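Local coordinates for protein nucleoside diphosphate kinase (Pyrobaculum aerophilum, PDB 1XQI) that probably transfers the gamma phosphate of ATP to nucleoside diphosphates through a phosphorylated active-site intermediate, making nucleoside triphosphates other than ATP, at residues A[37-42]-A[120-125]; A[126-131]-A[175-180]. The protein carries 6 engineered substitutions. All coordinates share one frame; numbering follows the deposited sequence.

Contact 1 (A[37-42]-A[120-125]); sequences SRFKKA and MVLKGN. Engineered in segment 37-42: K40 (natural residue Glu).
Helix 32-42 packs on the antiparallel beta-sheet of the ferredoxin-like alpha/beta sandwich, and the contact is a small apolar patch buried between helix and sheet. F39 of the helix meets L122 and M120 of strand 117-123. M120 and L122 are two apart in the strand, so both side chains leave it on the face turned to the helix. L122 does most of the touching. Its CD1 sits over one face of the F39 ring, 3.8 Å from the ring centroid and 15° off the ring normal, a CH-pi contact. The methyl is offset toward the rim, and F39 CD1 is the ring atom nearest to L122 CD1, at 3.7 Å. The other branch, L122 CD2, rests against F39 CB, also at 3.7 Å. The leucine thus grips both the ring and the root of the phenylalanine. The two side chains cross at about a right angle. F39 has CG anti to its carbonyl carbon (chi1 -62°), which brings the ring down to the strand. M120 is a selenomethionine. Its SE lies 4.3 Å from F39 CD1, a looser, oblique Met-aromatic contact. Around this patch, L20 of strand 17-22 touches both F39 and M120. L44 reaches F39 and L122 from the loop between helix 32-42 and strand 45-52, and I148 of helix 148-152 also packs on F39.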
# COMPACT_ATOMS: atom_id res chain seq x y z
N SER A 37 -8.21 5.80 -3.37
CA SER A 37 -9.08 6.13 -4.50
C SER A 37 -9.24 7.67 -4.79
O SER A 37 -9.26 8.09 -5.94
CB SER A 37 -10.42 5.42 -4.38
OG SER A 37 -11.38 6.09 -5.17
N ARG A 38 -9.34 8.49 -3.75
CA ARG A 38 -9.50 9.93 -3.97
C ARG A 38 -8.27 10.52 -4.66
O ARG A 38 -8.42 11.43 -5.50
CB ARG A 38 -9.78 10.66 -2.67
CG ARG A 38 -10.57 9.84 -1.72
CD ARG A 38 -12.06 10.13 -1.67
NE ARG A 38 -12.28 11.34 -0.89
CZ ARG A 38 -13.33 11.63 -0.13
NH1 ARG A 38 -14.39 10.80 0.01
NH2 ARG A 38 -13.32 12.81 0.48
N PHE A 39 -7.08 9.99 -4.37
CA PHE A 39 -5.88 10.59 -4.92
C PHE A 39 -5.71 10.14 -6.38
O PHE A 39 -5.40 10.93 -7.26
CB PHE A 39 -4.65 10.27 -4.06
CG PHE A 39 -4.74 10.81 -2.64
CD1 PHE A 39 -4.44 10.00 -1.54
CD2 PHE A 39 -5.11 12.15 -2.39
CE1 PHE A 39 -4.48 10.52 -0.22
CE2 PHE A 39 -5.17 12.68 -1.07
CZ PHE A 39 -4.85 11.87 0.02
N LYS A 40 -5.95 8.86 -6.63
CA LYS A 40 -5.92 8.30 -7.98
C LYS A 40 -6.91 9.06 -8.86
O LYS A 40 -6.60 9.41 -10.00
CB LYS A 40 -6.30 6.81 -7.96
CG LYS A 40 -6.71 6.28 -9.35
CD LYS A 40 -7.17 4.85 -9.33
CE LYS A 40 -8.66 4.70 -9.12
NZ LYS A 40 -9.00 3.22 -8.98
N LYS A 41 -8.10 9.34 -8.33
CA LYS A 41 -9.08 10.02 -9.14
C LYS A 41 -8.70 11.43 -9.50
O LYS A 41 -9.12 11.91 -10.52
CB LYS A 41 -10.48 9.94 -8.55
CG LYS A 41 -11.08 8.65 -8.89
CD LYS A 41 -12.20 8.25 -7.95
CE LYS A 41 -12.80 6.91 -8.48
NZ LYS A 41 -13.90 6.51 -7.60
N ALA A 42 -7.88 12.07 -8.69
CA ALA A 42 -7.52 13.46 -8.92
C ALA A 42 -6.41 13.57 -9.95
O ALA A 42 -6.17 14.64 -10.51
CB ALA A 42 -7.10 14.14 -7.60
N MSE A 120 2.74 6.97 2.18
CA MSE A 120 2.77 7.02 0.71
C MSE A 120 3.35 8.34 0.27
O MSE A 120 3.33 9.35 0.99
CB MSE A 120 1.35 6.73 0.05
CG MSE A 120 0.26 7.78 0.33
SE MSE A 120 -1.37 7.28 -0.29
CE MSE A 120 -1.58 6.06 0.95
N VAL A 121 3.90 8.32 -0.94
CA VAL A 121 4.36 9.55 -1.56
C VAL A 121 3.51 9.75 -2.79
O VAL A 121 3.30 8.80 -3.57
CB VAL A 121 5.84 9.48 -1.90
CG1 VAL A 121 6.30 10.76 -2.67
CG2 VAL A 121 6.64 9.34 -0.62
N LEU A 122 2.98 10.94 -2.93
CA LEU A 122 2.07 11.27 -4.01
C LEU A 122 2.77 12.36 -4.81
O LEU A 122 3.26 13.35 -4.23
CB LEU A 122 0.73 11.80 -3.47
CG LEU A 122 -0.15 10.74 -2.81
CD1 LEU A 122 -1.05 11.41 -1.79
CD2 LEU A 122 -0.94 10.03 -3.88
N LYS A 123 2.81 12.14 -6.13
CA LYS A 123 3.44 13.00 -7.11
C LYS A 123 2.37 13.58 -8.07
O LYS A 123 1.48 12.87 -8.61
CB LYS A 123 4.47 12.16 -7.92
CG LYS A 123 5.36 12.95 -8.92
CD LYS A 123 6.00 12.01 -9.95
CE LYS A 123 7.03 12.69 -10.88
NZ LYS A 123 8.42 12.49 -10.32
N GLY A 124 2.44 14.88 -8.26
CA GLY A 124 1.66 15.50 -9.29
C GLY A 124 1.81 16.99 -9.17
O GLY A 124 2.35 17.50 -8.16
N ASN A 125 1.33 17.70 -10.19
CA ASN A 125 1.28 19.17 -10.15
C ASN A 125 0.75 19.71 -8.81
O ASN A 125 -0.38 19.42 -8.42
CB ASN A 125 0.45 19.73 -11.31
CG ASN A 125 0.40 21.27 -11.28
OD1 ASN A 125 1.45 21.95 -11.31
ND2 ASN A 125 -0.80 21.81 -11.14

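Contact 2 (A[126-131]-A[175-180])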
# COMPACT_ATOMS: atom_id res chain seq x y z
N ARG A 126 1.58 20.48 -8.11
CA ARG A 126 1.21 21.17 -6.83
C ARG A 126 0.65 20.24 -5.77
O ARG A 126 -0.29 20.59 -5.03
CB ARG A 126 0.30 22.36 -7.10
CG ARG A 126 0.95 23.31 -8.08
CD ARG A 126 0.04 24.45 -8.51
NE ARG A 126 -0.12 25.39 -7.41
CZ ARG A 126 -0.72 26.56 -7.50
NH1 ARG A 126 -1.21 26.97 -8.66
NH2 ARG A 126 -0.81 27.32 -6.43
N ALA A 127 1.28 19.08 -5.69
CA ALA A 127 0.85 17.98 -4.87
C ALA A 127 0.58 18.35 -3.45
O ALA A 127 -0.33 17.80 -2.86
CB ALA A 127 1.89 16.88 -4.89
N VAL A 128 1.37 19.26 -2.89
CA VAL A 128 1.32 19.55 -1.46
C VAL A 128 0.03 20.26 -1.13
O VAL A 128 -0.69 19.82 -0.21
CB VAL A 128 2.58 20.34 -0.97
CG1 VAL A 128 2.41 20.94 0.44
CG2 VAL A 128 3.80 19.46 -0.98
N GLU A 129 -0.28 21.33 -1.86
CA GLU A 129 -1.56 22.02 -1.68
C GLU A 129 -2.76 21.11 -2.03
O GLU A 129 -3.78 21.14 -1.30
CB GLU A 129 -1.69 23.25 -2.56
CG GLU A 129 -0.56 24.18 -2.59
CD GLU A 129 -0.52 24.92 -3.94
OE1 GLU A 129 0.62 25.04 -4.50
OE2 GLU A 129 -1.62 25.34 -4.45
N ILE A 130 -2.65 20.39 -3.16
CA ILE A 130 -3.72 19.52 -3.67
C ILE A 130 -4.19 18.56 -2.56
O ILE A 130 -5.37 18.59 -2.15
CB ILE A 130 -3.29 18.71 -4.95
CG1 ILE A 130 -3.19 19.59 -6.18
CG2 ILE A 130 -4.26 17.53 -5.18
CD1 ILE A 130 -4.33 20.55 -6.34
N VAL A 131 -3.23 17.76 -2.08
CA VAL A 131 -3.38 16.87 -0.93
C VAL A 131 -3.84 17.58 0.36
O VAL A 131 -4.74 17.09 1.05
CB VAL A 131 -2.08 16.03 -0.70
CG1 VAL A 131 -2.15 15.23 0.57
CG2 VAL A 131 -1.80 15.13 -1.95
N ASP A 175 3.13 19.92 4.86
CA ASP A 175 2.48 21.21 4.89
C ASP A 175 3.24 22.18 4.07
O ASP A 175 2.90 23.34 4.10
CB ASP A 175 2.29 21.77 6.32
CG ASP A 175 3.62 22.32 6.93
OD1 ASP A 175 3.54 22.96 8.01
OD2 ASP A 175 4.73 22.10 6.35
N SER A 176 4.29 21.73 3.39
CA SER A 176 5.06 22.58 2.43
C SER A 176 6.03 21.70 1.65
O SER A 176 6.44 20.67 2.19
CB SER A 176 5.85 23.70 3.16
OG SER A 176 6.98 23.18 3.82
N PRO A 177 6.42 22.09 0.39
CA PRO A 177 7.43 21.27 -0.37
C PRO A 177 8.70 21.04 0.45
O PRO A 177 9.23 19.93 0.46
CB PRO A 177 7.76 22.12 -1.60
CG PRO A 177 7.07 23.45 -1.41
CD PRO A 177 5.99 23.27 -0.39
N SER A 178 9.16 22.07 1.14
CA SER A 178 10.36 21.98 1.96
C SER A 178 10.24 20.82 2.96
O SER A 178 11.07 19.90 3.03
CB SER A 178 10.57 23.32 2.70
OG SER A 178 11.79 23.30 3.43
N GLU A 179 9.16 20.87 3.72
CA GLU A 179 8.85 19.83 4.66
C GLU A 179 8.61 18.45 3.98
O GLU A 179 8.98 17.40 4.51
CB GLU A 179 7.68 20.30 5.50
CG GLU A 179 7.67 19.69 6.86
CD GLU A 179 8.73 20.22 7.84
OE1 GLU A 179 9.85 20.62 7.45
OE2 GLU A 179 8.43 20.17 9.03
N ALA A 180 8.03 18.45 2.78
CA ALA A 180 7.85 17.21 2.02
C ALA A 180 9.16 16.55 1.60
O ALA A 180 9.31 15.35 1.81
CB ALA A 180 6.91 17.40 0.82
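V128, near the start of helix 127-135, packs against the N-terminal turn of helix 177-187, so this contact joins two helix starts in the NDP kinase fold. D175 comes first. It offers backbone to the valine, with D175 C 3.9 Å from V128 CG1, while its CB points away. Its side chain lies close to R132, an ATP-binding residue by similarity. S176 follows as the N-cap. Its backbone N is 3.6 Å from V128 CG1, the closest approach between the segments. This is van der Waals packing of a methyl on a peptide. The serine side chain turns from V128 to its own helix, where OG accepts from E179 N. At P177, V128 CG2 is 4.0 Å from the ring nitrogen N, and CG1 touches the ring more loosely. A180, one turn on, points its CB at the same CG2 methyl. V128 has CG1 anti to its backbone N (chi1 167°), which sends CG1 to S176 and CG2 to P177 and A180. Cutting V128 back to an alanine would probably open a gap beside the N-cap peptide and leave the A180 methyl without its mate across the contact. Just before the other helix, R126 holds the N-cap position and forms a salt bridge with E129 in the first turn. R126 NE donates to E129 OE1 at 3.0 Å, and the oxygen lies at the guanidinium edge, in its plane.

How the contacts relate
Contact 1 is fully buried: every touching residue is shut in between helix and sheet. Contact 2 is partly buried, with P177 and D175 at its exposed margin. Both rest on apolar packing, but contact 1 joins side chains around an aromatic ring, whereas contact 2 sets valine methyls largely against backbone. The S176 cap and the R126-E129 salt bridge each lie within one segment, and V128 N bonds outward to E16. A short loop joins strand 117-123 to helix 127-135, and the contacts meet there. L122 CD1 packs on V131 CG2 at 3.8 Å, and F39 CE2 approaches the same methyl. Contact 1 thus ties helix 32-42 to the sheet, and contact 2 adds helix 177-187 through helix 127-135.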